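Local structure of ORF10 (Moritella marina, 6RIW) at residues R617-N622 and S926-A931; P45-A50 and Q600-L605; S123-S128 and E587-R592. The protein probably carries out the chain-extending condensation of polyunsaturated fatty acid synthesis, this chain being the ketosynthase-chain length factor didomain of a longer multidomain protein. All blocks are in the same frame, centred on the assembly; numbering follows the deposited sequence.

Contact 1: R617-N622 and S926-A931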
ATOM      1  N   ARG A 617      13.280 -30.891  19.941  1.00 20.44           N
ATOM      2  CA  ARG A 617      12.325 -29.790  19.858  1.00 20.23           C
ATOM      3  C   ARG A 617      12.566 -28.949  18.610  1.00 21.03           C
ATOM      4  O   ARG A 617      11.612 -28.499  17.961  1.00 20.81           O
ATOM      5  CB  ARG A 617      12.429 -28.925  21.123  1.00 23.22           C
ATOM      6  CG  ARG A 617      11.613 -27.641  21.089  1.00 25.11           C
ATOM      7  CD  ARG A 617      11.621 -26.942  22.444  1.00 25.76           C
ATOM      8  NE  ARG A 617      12.786 -26.080  22.598  1.00 30.51           N
ATOM      9  CZ  ARG A 617      13.701 -26.223  23.553  1.00 42.50           C
ATOM     10  NH1 ARG A 617      13.586 -27.201  24.447  1.00 40.06           N
ATOM     11  NH2 ARG A 617      14.736 -25.386  23.614  1.00 43.36           N
ATOM     12  N   GLU A 618      13.835 -28.726  18.253  1.00 20.58           N
ATOM     13  CA  GLU A 618      14.126 -27.954  17.044  1.00 24.20           C
ATOM     14  C   GLU A 618      13.686 -28.694  15.794  1.00 22.54           C
ATOM     15  O   GLU A 618      13.115 -28.087  14.878  1.00 17.80           O
ATOM     16  CB  GLU A 618      15.611 -27.615  16.965  1.00 26.56           C
ATOM     17  CG  GLU A 618      16.013 -26.584  18.021  1.00 34.64           C
ATOM     18  CD  GLU A 618      17.477 -26.207  17.960  1.00 46.33           C
ATOM     19  OE1 GLU A 618      18.255 -26.959  17.332  1.00 50.60           O
ATOM     20  OE2 GLU A 618      17.846 -25.166  18.557  1.00 44.32           O
ATOM     21  N   GLU A 619      13.921 -30.007  15.753  1.00 19.77           N
ATOM     22  CA  GLU A 619      13.478 -30.809  14.620  1.00 24.46           C
ATOM     23  C   GLU A 619      11.956 -30.829  14.501  1.00 20.30           C
ATOM     24  O   GLU A 619      11.420 -30.706  13.400  1.00 19.94           O
ATOM     25  CB  GLU A 619      14.005 -32.233  14.753  1.00 25.69           C
ATOM     26  CG  GLU A 619      13.499 -33.166  13.668  1.00 31.06           C
ATOM     27  CD  GLU A 619      14.212 -32.944  12.339  1.00 37.80           C
ATOM     28  OE1 GLU A 619      15.187 -32.148  12.311  1.00 43.27           O
ATOM     29  OE2 GLU A 619      13.809 -33.572  11.332  1.00 41.30           O
ATOM     30  N   LEU A 620      11.247 -31.021  15.614  1.00 17.24           N
ATOM     31  CA  LEU A 620       9.789 -30.969  15.575  1.00 17.32           C
ATOM     32  C   LEU A 620       9.300 -29.601  15.102  1.00 18.80           C
ATOM     33  O   LEU A 620       8.368 -29.505  14.286  1.00 15.62           O
ATOM     34  CB  LEU A 620       9.230 -31.279  16.960  1.00 18.02           C
ATOM     35  CG  LEU A 620       7.707 -31.270  17.089  1.00 19.76           C
ATOM     36  CD1 LEU A 620       7.093 -32.364  16.256  1.00 18.05           C
ATOM     37  CD2 LEU A 620       7.346 -31.443  18.549  1.00 20.82           C
ATOM     38  N   THR A 621       9.900 -28.536  15.633  1.00 16.74           N
ATOM     39  CA  THR A 621       9.528 -27.180  15.230  1.00 16.78           C
ATOM     40  C   THR A 621       9.783 -26.968  13.742  1.00 19.50           C
ATOM     41  O   THR A 621       8.939 -26.408  13.037  1.00 17.39           O
ATOM     42  CB  THR A 621      10.292 -26.157  16.072  1.00 18.22           C
ATOM     43  OG1 THR A 621      10.016 -26.390  17.467  1.00 17.49           O
ATOM     44  CG2 THR A 621       9.838 -24.752  15.732  1.00 19.20           C
ATOM     45  N   ASN A 622      10.914 -27.454  13.237  1.00 16.82           N
ATOM     46  CA  ASN A 622      11.238 -27.267  11.820  1.00 19.30           C
ATOM     47  C   ASN A 622      10.256 -27.996  10.908  1.00 20.96           C
ATOM     48  O   ASN A 622       9.922 -27.498   9.823  1.00 19.34           O
ATOM     49  CB  ASN A 622      12.662 -27.745  11.552  1.00 20.31           C
ATOM     50  CG  ASN A 622      13.696 -26.756  12.029  1.00 23.13           C
ATOM     51  OD1 ASN A 622      13.392 -25.574  12.232  1.00 26.18           O
ATOM     52  ND2 ASN A 622      14.926 -27.227  12.225  1.00 25.60           N
ATOM     53  N   SER A 926      11.196 -37.276   8.448  1.00 35.45           N
ATOM     54  CA  SER A 926      12.207 -37.067   9.477  1.00 38.65           C
ATOM     55  C   SER A 926      12.491 -38.354  10.244  1.00 39.57           C
ATOM     56  O   SER A 926      11.577 -38.991  10.779  1.00 36.45           O
ATOM     57  CB  SER A 926      11.748 -35.977  10.450  1.00 34.32           C
ATOM     58  OG  SER A 926      12.459 -36.071  11.674  1.00 39.00           O
ATOM     59  N   SER A 927      13.778 -38.709  10.323  1.00 41.65           N
ATOM     60  CA  SER A 927      14.191 -39.913  11.044  1.00 43.64           C
ATOM     61  C   SER A 927      13.993 -39.770  12.552  1.00 44.80           C
ATOM     62  O   SER A 927      13.499 -40.697  13.207  1.00 47.65           O
ATOM     63  CB  SER A 927      15.654 -40.224  10.729  1.00 46.51           C
ATOM     64  OG  SER A 927      16.425 -39.031  10.716  1.00 45.91           O
ATOM     65  N   SER A 928      14.370 -38.624  13.128  1.00 42.47           N
ATOM     66  CA  SER A 928      14.232 -38.452  14.570  1.00 41.65           C
ATOM     67  C   SER A 928      12.779 -38.362  15.024  1.00 39.28           C
ATOM     68  O   SER A 928      12.523 -38.347  16.233  1.00 37.69           O
ATOM     69  CB  SER A 928      15.003 -37.214  15.033  1.00 43.52           C
ATOM     70  OG  SER A 928      14.656 -36.071  14.276  1.00 42.64           O
ATOM     71  N   LEU A 929      11.827 -38.321  14.096  1.00 38.04           N
ATOM     72  CA  LEU A 929      10.422 -38.257  14.482  1.00 38.70           C
ATOM     73  C   LEU A 929       9.979 -39.519  15.215  1.00 37.89           C
ATOM     74  O   LEU A 929       9.109 -39.450  16.092  1.00 36.14           O
ATOM     75  CB  LEU A 929       9.558 -38.014  13.240  1.00 35.86           C
ATOM     76  CG  LEU A 929       8.126 -37.516  13.441  1.00 40.84           C
ATOM     77  CD1 LEU A 929       8.080 -36.259  14.302  1.00 34.34           C
ATOM     78  CD2 LEU A 929       7.449 -37.277  12.096  1.00 36.43           C
ATOM     79  N   HIS A 930      10.569 -40.676  14.886  1.00 40.37           N
ATOM     80  CA  HIS A 930      10.189 -41.913  15.566  1.00 43.55           C
ATOM     81  C   HIS A 930      10.456 -41.828  17.066  1.00 38.57           C
ATOM     82  O   HIS A 930       9.607 -42.215  17.878  1.00 38.33           O
ATOM     83  CB  HIS A 930      10.931 -43.107  14.962  1.00 43.58           C
ATOM     84  CG  HIS A 930      10.527 -44.425  15.551  1.00 55.68           C
ATOM     85  ND1 HIS A 930      11.169 -44.986  16.637  1.00 58.86           N
ATOM     86  CD2 HIS A 930       9.538 -45.288  15.213  1.00 58.93           C
ATOM     87  CE1 HIS A 930      10.597 -46.138  16.939  1.00 58.35           C
ATOM     88  NE2 HIS A 930       9.606 -46.347  16.088  1.00 58.66           N
ATOM     89  N   ALA A 931      11.632 -41.321  17.447  1.00 38.97           N
ATOM     90  CA  ALA A 931      12.000 -41.211  18.855  1.00 37.47           C
ATOM     91  C   ALA A 931      11.170 -40.165  19.582  1.00 36.02           C
ATOM     92  O   ALA A 931      10.991 -40.257  20.803  1.00 37.39           O
ATOM     93  CB  ALA A 931      13.483 -40.870  18.984  1.00 37.42           C
TER
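Glu619 reaches from helix 614-628 to the turn that precedes helix 929-934, where its OE2 accepts a hydrogen bond from Ser926 OG at 2.9 Å. The hydroxyl arrives on the anti side of OE2, 23° out of the carboxylate plane. With CG anti to the backbone N (chi1 176°) and a bend at chi2, the glutamate chain lies with its methylenes against the serines rather than running straight out. CG therefore meets Ser928 OG at 3.2 Å. That second hydroxyl also donates to Ser926 OG at 3.4 Å, the first and weak link of a short chain of hydrogen bonds ending on Glu619 OE2. Serine suits both places, being small and able to donate one hydrogen bond while accepting another. With an alanine here in place of Glu619, Ser926 OG would probably be left without this acceptor and Ser928 OG without the methylene it rests against. Beside the polar group Leu929 turns its CD1 to Leu620 CD1 at 4.5 Å, a loose apolar contact; both leucines continue onto helix 129-148, at Val148 and Leu145 respectively. The turn leading to helix 929-934 lies against the side of helix 614-628, a polar patch next to an apolar one, joining residues late in this construct to helices between strands 576-581 and 659-663, consistent with the helical part of ketosynthase-type thiolase folds.

Contact 2: P45-A50 and Q600-L605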
ATOM      1  N   PRO A  45      10.996 -10.883  22.721  1.00 24.20           N
ATOM      2  CA  PRO A  45      11.915 -10.701  21.580  1.00 25.66           C
ATOM      3  C   PRO A  45      13.188 -11.530  21.678  1.00 25.70           C
ATOM      4  O   PRO A  45      13.741 -11.929  20.644  1.00 23.15           O
ATOM      5  CB  PRO A  45      12.224  -9.194  21.615  1.00 25.04           C
ATOM      6  CG  PRO A  45      11.047  -8.591  22.345  1.00 23.52           C
ATOM      7  CD  PRO A  45      10.669  -9.602  23.378  1.00 23.35           C
ATOM      8  N   ALA A  46      13.666 -11.813  22.893  1.00 24.00           N
ATOM      9  CA  ALA A  46      14.897 -12.590  23.040  1.00 25.79           C
ATOM     10  C   ALA A  46      14.770 -13.984  22.434  1.00 23.27           C
ATOM     11  O   ALA A  46      15.763 -14.536  21.953  1.00 24.48           O
ATOM     12  CB  ALA A  46      15.283 -12.692  24.522  1.00 25.32           C
ATOM     13  N   LYS A  47      13.564 -14.570  22.448  1.00 21.83           N
ATOM     14  CA  LYS A  47      13.352 -15.884  21.834  1.00 23.27           C
ATOM     15  C   LYS A  47      13.523 -15.863  20.318  1.00 20.73           C
ATOM     16  O   LYS A  47      13.625 -16.931  19.703  1.00 19.63           O
ATOM     17  CB  LYS A  47      11.951 -16.409  22.166  1.00 21.15           C
ATOM     18  CG  LYS A  47      11.747 -16.748  23.630  1.00 23.03           C
ATOM     19  CD  LYS A  47      12.232 -18.161  23.925  1.00 27.75           C
ATOM     20  CE  LYS A  47      12.183 -18.472  25.422  1.00 33.96           C
ATOM     21  NZ  LYS A  47      12.835 -19.783  25.708  1.00 33.00           N
ATOM     22  N   TYR A  48      13.499 -14.684  19.703  1.00 22.81           N
ATOM     23  CA  TYR A  48      13.599 -14.560  18.254  1.00 21.23           C
ATOM     24  C   TYR A  48      14.873 -13.847  17.833  1.00 23.18           C
ATOM     25  O   TYR A  48      15.022 -13.521  16.647  1.00 21.93           O
ATOM     26  CB  TYR A  48      12.359 -13.835  17.702  1.00 17.95           C
ATOM     27  CG  TYR A  48      11.131 -14.709  17.800  1.00 18.60           C
ATOM     28  CD1 TYR A  48      10.366 -14.731  18.958  1.00 17.78           C
ATOM     29  CD2 TYR A  48      10.775 -15.566  16.755  1.00 20.82           C
ATOM     30  CE1 TYR A  48       9.254 -15.558  19.065  1.00 18.99           C
ATOM     31  CE2 TYR A  48       9.666 -16.419  16.859  1.00 17.25           C
ATOM     32  CZ  TYR A  48       8.910 -16.399  18.020  1.00 19.09           C
ATOM     33  OH  TYR A  48       7.790 -17.206  18.150  1.00 20.97           O
ATOM     34  N   THR A  49      15.785 -13.590  18.774  1.00 21.07           N
ATOM     35  CA  THR A  49      17.017 -12.851  18.513  1.00 24.49           C
ATOM     36  C   THR A  49      18.185 -13.826  18.412  1.00 28.06           C
ATOM     37  O   THR A  49      18.356 -14.695  19.277  1.00 28.07           O
ATOM     38  CB  THR A  49      17.285 -11.822  19.623  1.00 23.23           C
ATOM     39  OG1 THR A  49      16.170 -10.916  19.745  1.00 23.92           O
ATOM     40  CG2 THR A  49      18.547 -11.010  19.325  1.00 25.55           C
ATOM     41  N   ALA A  50      18.981 -13.689  17.355  1.00 25.50           N
ATOM     42  CA  ALA A  50      20.206 -14.470  17.222  1.00 27.75           C
ATOM     43  C   ALA A  50      21.233 -13.669  16.434  1.00 29.22           C
ATOM     44  O   ALA A  50      21.245 -12.436  16.504  1.00 31.79           O
ATOM     45  CB  ALA A  50      19.913 -15.808  16.547  1.00 30.52           C
ATOM     46  N   GLN A 600       5.429 -21.081  19.947  1.00 13.05           N
ATOM     47  CA  GLN A 600       4.203 -21.861  20.111  1.00 14.57           C
ATOM     48  C   GLN A 600       4.508 -23.322  20.421  1.00 15.47           C
ATOM     49  O   GLN A 600       3.875 -23.915  21.306  1.00 16.22           O
ATOM     50  CB  GLN A 600       3.332 -21.769  18.865  1.00 13.11           C
ATOM     51  CG  GLN A 600       2.675 -20.428  18.728  1.00 14.45           C
ATOM     52  CD  GLN A 600       1.994 -20.316  17.403  1.00 15.58           C
ATOM     53  OE1 GLN A 600       2.589 -19.813  16.445  1.00 13.29           O
ATOM     54  NE2 GLN A 600       0.752 -20.825  17.320  1.00 14.45           N
ATOM     55  N   ILE A 601       5.471 -23.920  19.712  1.00 14.64           N
ATOM     56  CA  ILE A 601       5.778 -25.334  19.950  1.00 15.72           C
ATOM     57  C   ILE A 601       6.535 -25.493  21.265  1.00 13.27           C
ATOM     58  O   ILE A 601       6.274 -26.421  22.036  1.00 14.07           O
ATOM     59  CB  ILE A 601       6.584 -25.928  18.776  1.00 18.32           C
ATOM     60  CG1 ILE A 601       5.787 -25.869  17.466  1.00 21.84           C
ATOM     61  CG2 ILE A 601       6.984 -27.364  19.092  1.00 18.04           C
ATOM     62  CD1 ILE A 601       4.700 -26.877  17.373  1.00 24.71           C
ATOM     63  N   GLU A 602       7.471 -24.590  21.548  1.00 15.60           N
ATOM     64  CA  GLU A 602       8.168 -24.662  22.835  1.00 17.91           C
ATOM     65  C   GLU A 602       7.179 -24.603  23.994  1.00 16.70           C
ATOM     66  O   GLU A 602       7.233 -25.431  24.917  1.00 16.82           O
ATOM     67  CB  GLU A 602       9.210 -23.548  22.950  1.00 19.68           C
ATOM     68  CG  GLU A 602       9.979 -23.593  24.268  1.00 22.94           C
ATOM     69  CD  GLU A 602      11.020 -22.486  24.400  1.00 32.38           C
ATOM     70  OE1 GLU A 602      10.734 -21.316  24.048  1.00 33.34           O
ATOM     71  OE2 GLU A 602      12.133 -22.792  24.881  1.00 43.64           O
ATOM     72  N   ASP A 603       6.250 -23.637  23.949  1.00 14.83           N
ATOM     73  CA  ASP A 603       5.253 -23.502  25.012  1.00 17.47           C
ATOM     74  C   ASP A 603       4.375 -24.738  25.128  1.00 17.54           C
ATOM     75  O   ASP A 603       4.021 -25.155  26.239  1.00 18.48           O
ATOM     76  CB  ASP A 603       4.376 -22.273  24.765  1.00 18.54           C
ATOM     77  CG  ASP A 603       5.101 -20.970  25.030  1.00 24.68           C
ATOM     78  OD1 ASP A 603       6.242 -21.003  25.555  1.00 31.74           O
ATOM     79  OD2 ASP A 603       4.530 -19.903  24.701  1.00 29.87           O
ATOM     80  N   SER A 604       3.973 -25.315  23.994  1.00 14.46           N
ATOM     81  CA  SER A 604       3.134 -26.503  24.014  1.00 12.89           C
ATOM     82  C   SER A 604       3.841 -27.666  24.697  1.00 14.89           C
ATOM     83  O   SER A 604       3.258 -28.349  25.546  1.00 16.64           O
ATOM     84  CB  SER A 604       2.757 -26.882  22.578  1.00 14.76           C
ATOM     85  OG  SER A 604       1.664 -26.114  22.129  1.00 19.28           O
ATOM     86  N   LEU A 605       5.077 -27.946  24.286  1.00 12.72           N
ATOM     87  CA  LEU A 605       5.834 -29.050  24.874  1.00 17.27           C
ATOM     88  C   LEU A 605       6.028 -28.855  26.369  1.00 18.93           C
ATOM     89  O   LEU A 605       5.863 -29.798  27.158  1.00 17.97           O
ATOM     90  CB  LEU A 605       7.192 -29.168  24.197  1.00 16.80           C
ATOM     91  CG  LEU A 605       7.120 -29.580  22.729  1.00 18.71           C
ATOM     92  CD1 LEU A 605       8.490 -29.313  22.118  1.00 20.37           C
ATOM     93  CD2 LEU A 605       6.711 -31.049  22.609  1.00 19.55           C
TER
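Lys47 NZ and the carboxylate of Glu602 form a salt bridge that carries this contact. NZ donates to Glu602 OE1 at 3.1 Å, on the syn side of that oxygen and 21° out of the carboxylate plane. A second, weak bond runs from Lys47 NZ to Glu602 OE2 at 3.2 Å, so the ammonium group faces both oxygens in a forked arrangement. Lys47 CE belongs to the bridge as well, passing Glu602 OE1 at 3.5 Å. The two side chains cross at about a right angle. Glu602 is extended beyond CG, which stands anti to the backbone N (chi1 -179°), and this pushes the carboxylate well out from helix 597-608; Lys47 bends at chi2 to meet it. Long, flexible side chains suit a place where the nearest CA atoms, those of Lys47 and Glu602, are 10.2 Å apart. Arg617 forms a long, weak ion pair with the same glutamate, and Asp603 OD1, 6.7 Å from Lys47 NZ, probably adds some favourable field without touching it. Elsewhere along the same helix, Tyr48 OH is hydrogen-bonded to Thr599 OG1, a second polar tie. The short 3-10 turn presenting Lys47 is held by Pro45 O, which accepts from Tyr48 N and Thr49 OG1 on opposite faces of its plane. Packing adds little: outside the two segments Lys47 rests on Thr599 and Tyr48 on Thr598. This is a surface salt bridge between two halves of a ketosynthase-like pseudodimer, joining a ketosynthase loop to a helix of the chain length factor.

Contact 3: S123-S128 and E587-R592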
ATOM      1  N   SER A 123       1.825  -1.917   2.929  1.00 16.51           N
ATOM      2  CA  SER A 123       0.923  -3.036   2.680  1.00 16.97           C
ATOM      3  C   SER A 123       1.372  -4.285   3.417  1.00 19.11           C
ATOM      4  O   SER A 123       1.404  -5.365   2.822  1.00 18.01           O
ATOM      5  CB  SER A 123       0.833  -3.301   1.173  1.00 18.85           C
ATOM      6  OG  SER A 123       0.144  -2.242   0.534  1.00 24.82           O
ATOM      7  N   PHE A 124       1.751  -4.159   4.696  1.00 15.16           N
ATOM      8  CA  PHE A 124       2.250  -5.274   5.503  1.00 14.92           C
ATOM      9  C   PHE A 124       1.218  -5.704   6.536  1.00 14.26           C
ATOM     10  O   PHE A 124       0.399  -4.893   6.971  1.00 14.17           O
ATOM     11  CB  PHE A 124       3.495  -4.865   6.287  1.00 14.74           C
ATOM     12  CG  PHE A 124       4.749  -4.701   5.467  1.00 18.62           C
ATOM     13  CD1 PHE A 124       4.811  -5.086   4.145  1.00 21.38           C
ATOM     14  CD2 PHE A 124       5.876  -4.159   6.072  1.00 18.85           C
ATOM     15  CE1 PHE A 124       5.988  -4.932   3.431  1.00 21.44           C
ATOM     16  CE2 PHE A 124       7.055  -4.004   5.371  1.00 23.78           C
ATOM     17  CZ  PHE A 124       7.107  -4.401   4.041  1.00 21.47           C
ATOM     18  N   PRO A 125       1.300  -6.940   7.027  1.00 12.89           N
ATOM     19  CA  PRO A 125       0.483  -7.337   8.185  1.00 13.12           C
ATOM     20  C   PRO A 125       0.670  -6.355   9.334  1.00 13.00           C
ATOM     21  O   PRO A 125       1.754  -5.803   9.526  1.00 12.23           O
ATOM     22  CB  PRO A 125       1.025  -8.718   8.554  1.00 12.50           C
ATOM     23  CG  PRO A 125       1.569  -9.284   7.200  1.00 14.00           C
ATOM     24  CD  PRO A 125       2.106  -8.047   6.479  1.00 13.14           C
ATOM     25  N   THR A 126      -0.388  -6.173  10.114  1.00 13.16           N
ATOM     26  CA  THR A 126      -0.328  -5.364  11.323  1.00 11.44           C
ATOM     27  C   THR A 126      -0.492  -6.263  12.538  1.00 12.87           C
ATOM     28  O   THR A 126      -0.790  -7.459  12.433  1.00 11.26           O
ATOM     29  CB  THR A 126      -1.406  -4.276  11.345  1.00 14.05           C
ATOM     30  OG1 THR A 126      -2.696  -4.887  11.467  1.00 13.38           O
ATOM     31  CG2 THR A 126      -1.347  -3.382  10.081  1.00 13.25           C
ATOM     32  N   LYS A 127      -0.315  -5.671  13.725  1.00 11.35           N
ATOM     33  CA  LYS A 127      -0.472  -6.481  14.926  1.00 13.57           C
ATOM     34  C   LYS A 127      -1.900  -7.002  15.050  1.00 15.98           C
ATOM     35  O   LYS A 127      -2.108  -8.121  15.535  1.00 14.89           O
ATOM     36  CB  LYS A 127      -0.062  -5.671  16.163  1.00 13.48           C
ATOM     37  CG  LYS A 127       1.397  -5.198  16.120  1.00 14.36           C
ATOM     38  CD  LYS A 127       1.799  -4.550  17.471  1.00 18.04           C
ATOM     39  CE  LYS A 127       1.021  -3.239  17.688  1.00 19.75           C
ATOM     40  NZ  LYS A 127       1.354  -2.148  16.683  1.00 18.02           N
ATOM     41  N   SER A 128      -2.882  -6.253  14.527  1.00 13.62           N
ATOM     42  CA  SER A 128      -4.273  -6.684  14.589  1.00 13.18           C
ATOM     43  C   SER A 128      -4.654  -7.616  13.445  1.00 11.47           C
ATOM     44  O   SER A 128      -5.426  -8.556  13.653  1.00 13.50           O
ATOM     45  CB  SER A 128      -5.209  -5.471  14.588  1.00 15.70           C
ATOM     46  OG  SER A 128      -4.946  -4.642  15.716  1.00 15.66           O
ATOM     47  N   GLU A 587      -2.082 -13.482   2.068  1.00 13.98           N
ATOM     48  CA  GLU A 587      -1.235 -14.648   2.328  1.00 12.98           C
ATOM     49  C   GLU A 587       0.085 -14.278   2.996  1.00 14.12           C
ATOM     50  O   GLU A 587       0.791 -15.177   3.485  1.00 11.98           O
ATOM     51  CB  GLU A 587      -0.966 -15.444   1.035  1.00 13.88           C
ATOM     52  CG  GLU A 587      -2.234 -16.085   0.471  1.00 17.28           C
ATOM     53  CD  GLU A 587      -1.956 -17.001  -0.728  1.00 25.19           C
ATOM     54  OE1 GLU A 587      -0.840 -16.949  -1.299  1.00 25.54           O
ATOM     55  OE2 GLU A 587      -2.863 -17.767  -1.101  1.00 22.01           O
ATOM     56  N   LEU A 588       0.425 -12.989   3.071  1.00 12.92           N
ATOM     57  CA  LEU A 588       1.623 -12.601   3.806  1.00 10.99           C
ATOM     58  C   LEU A 588       1.575 -12.975   5.289  1.00 12.67           C
ATOM     59  O   LEU A 588       2.637 -13.035   5.934  1.00 11.10           O
ATOM     60  CB  LEU A 588       1.857 -11.087   3.669  1.00 12.56           C
ATOM     61  CG  LEU A 588       2.269 -10.575   2.273  1.00 14.98           C
ATOM     62  CD1 LEU A 588       2.464  -9.064   2.335  1.00 17.08           C
ATOM     63  CD2 LEU A 588       3.521 -11.271   1.792  1.00 17.55           C
ATOM     64  N   HIS A 589       0.383 -13.205   5.848  1.00 12.29           N
ATOM     65  CA  HIS A 589       0.277 -13.653   7.235  1.00 11.84           C
ATOM     66  C   HIS A 589       0.849 -15.048   7.430  1.00 12.28           C
ATOM     67  O   HIS A 589       1.151 -15.427   8.566  1.00 12.57           O
ATOM     68  CB  HIS A 589      -1.188 -13.602   7.696  1.00 11.85           C
ATOM     69  CG  HIS A 589      -1.733 -12.205   7.727  1.00 12.21           C
ATOM     70  ND1 HIS A 589      -2.465 -11.669   6.690  1.00 11.81           N
ATOM     71  CD2 HIS A 589      -1.620 -11.224   8.659  1.00 10.67           C
ATOM     72  CE1 HIS A 589      -2.784 -10.412   6.978  1.00 11.19           C
ATOM     73  NE2 HIS A 589      -2.298 -10.123   8.174  1.00 11.51           N
ATOM     74  N   GLN A 590       1.027 -15.805   6.343  1.00 12.71           N
ATOM     75  CA  GLN A 590       1.606 -17.133   6.476  1.00 12.93           C
ATOM     76  C   GLN A 590       3.055 -17.075   6.934  1.00 12.33           C
ATOM     77  O   GLN A 590       3.539 -18.044   7.522  1.00 13.88           O
ATOM     78  CB  GLN A 590       1.487 -17.889   5.145  1.00 14.64           C
ATOM     79  CG  GLN A 590       0.045 -18.192   4.779  1.00 11.92           C
ATOM     80  CD  GLN A 590      -0.105 -18.676   3.350  1.00 18.41           C
ATOM     81  OE1 GLN A 590       0.865 -19.100   2.740  1.00 18.80           O
ATOM     82  NE2 GLN A 590      -1.327 -18.626   2.817  1.00 19.28           N
ATOM     83  N   TYR A 591       3.757 -15.967   6.682  1.00 13.68           N
ATOM     84  CA  TYR A 591       5.161 -15.898   7.067  1.00 14.45           C
ATOM     85  C   TYR A 591       5.323 -15.905   8.588  1.00 14.22           C
ATOM     86  O   TYR A 591       6.098 -16.704   9.143  1.00 15.15           O
ATOM     87  CB  TYR A 591       5.827 -14.669   6.455  1.00 17.52           C
ATOM     88  CG  TYR A 591       7.247 -14.573   6.920  1.00 18.65           C
ATOM     89  CD1 TYR A 591       8.171 -15.543   6.563  1.00 20.17           C
ATOM     90  CD2 TYR A 591       7.654 -13.543   7.760  1.00 20.65           C
ATOM     91  CE1 TYR A 591       9.481 -15.494   7.032  1.00 22.81           C
ATOM     92  CE2 TYR A 591       8.956 -13.476   8.222  1.00 22.18           C
ATOM     93  CZ  TYR A 591       9.861 -14.456   7.852  1.00 23.44           C
ATOM     94  OH  TYR A 591      11.148 -14.389   8.318  1.00 26.17           O
ATOM     95  N   ARG A 592       4.622 -15.014   9.291  1.00 12.50           N
ATOM     96  CA  ARG A 592       4.631 -15.123  10.752  1.00 13.10           C
ATOM     97  C   ARG A 592       3.937 -16.404  11.211  1.00 13.18           C
ATOM     98  O   ARG A 592       4.299 -16.978  12.250  1.00 13.01           O
ATOM     99  CB  ARG A 592       3.975 -13.896  11.398  1.00 13.55           C
ATOM    100  CG  ARG A 592       4.053 -13.960  12.934  1.00 14.90           C
ATOM    101  CD  ARG A 592       3.631 -12.675  13.632  1.00 13.56           C
ATOM    102  NE  ARG A 592       3.678 -12.905  15.081  1.00 14.73           N
ATOM    103  CZ  ARG A 592       3.802 -11.948  15.997  1.00 16.32           C
ATOM    104  NH1 ARG A 592       3.888 -10.682  15.627  1.00 16.45           N
ATOM    105  NH2 ARG A 592       3.844 -12.264  17.289  1.00 13.81           N
TER
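Pro125 places CG over one face of the His589 imidazole in a CH-pi contact, 4.2 Å from the ring centroid and 20° off the normal. CB lies beyond the ring outline on the CD2-NE2 side, above the plane, 3.6 Å from His589 NE2. A proline gives a rigid, wholly aliphatic edge, and the imidazole a flat surface. The imidazole's rotation is fixed by bonds at both nitrogens: ND1 to Leu586 O and NE2 to Ser129 OG, the same hydroxyl bonded to Thr126 N. Leu588 comes at the proline from another side, across it at about a right angle, with CB 4.0 Å from Pro125 CG. Residues 123-128 follow strand 115-120 of the ketosynthase and residues 587-592 follow strand 576-581 of the chain length factor, equivalent places in two thiolase folds that face each other as in ketosynthase dimers, so the contact lies in their buried interface. With CG anti to the carbonyl carbon (chi1 -69°) and chi2 extended, Leu588 CD1 comes to 3.9 Å from Ser123 O. Thr126 starts the way into helix 129-148, its OG1 accepting a weak capping bond from Ser128 N. One turn after His589, Arg592 forms a salt bridge with Asp227, a residue bonded to the Pro125 backbone.

Overall arrangement
From the N terminus the chain first passes residues 45-50, then 123-128, both in loops of the ketosynthase. Their partners come hundreds of residues later, in the chain length factor: 587-592 returns to 123-128, closing contact 3, and 600-605 then returns to 45-50, closing contact 2. The loop of contact 3 thus lies within that of contact 2, and both join the two halves, one in the buried interface and one at the surface. Contact 1 follows in series, opening at 617-622 and closing at 926-931, late in this construct. Successive helices 597-608 and 614-628 link contacts 2 and 1, touching through Arg617 and Leu605.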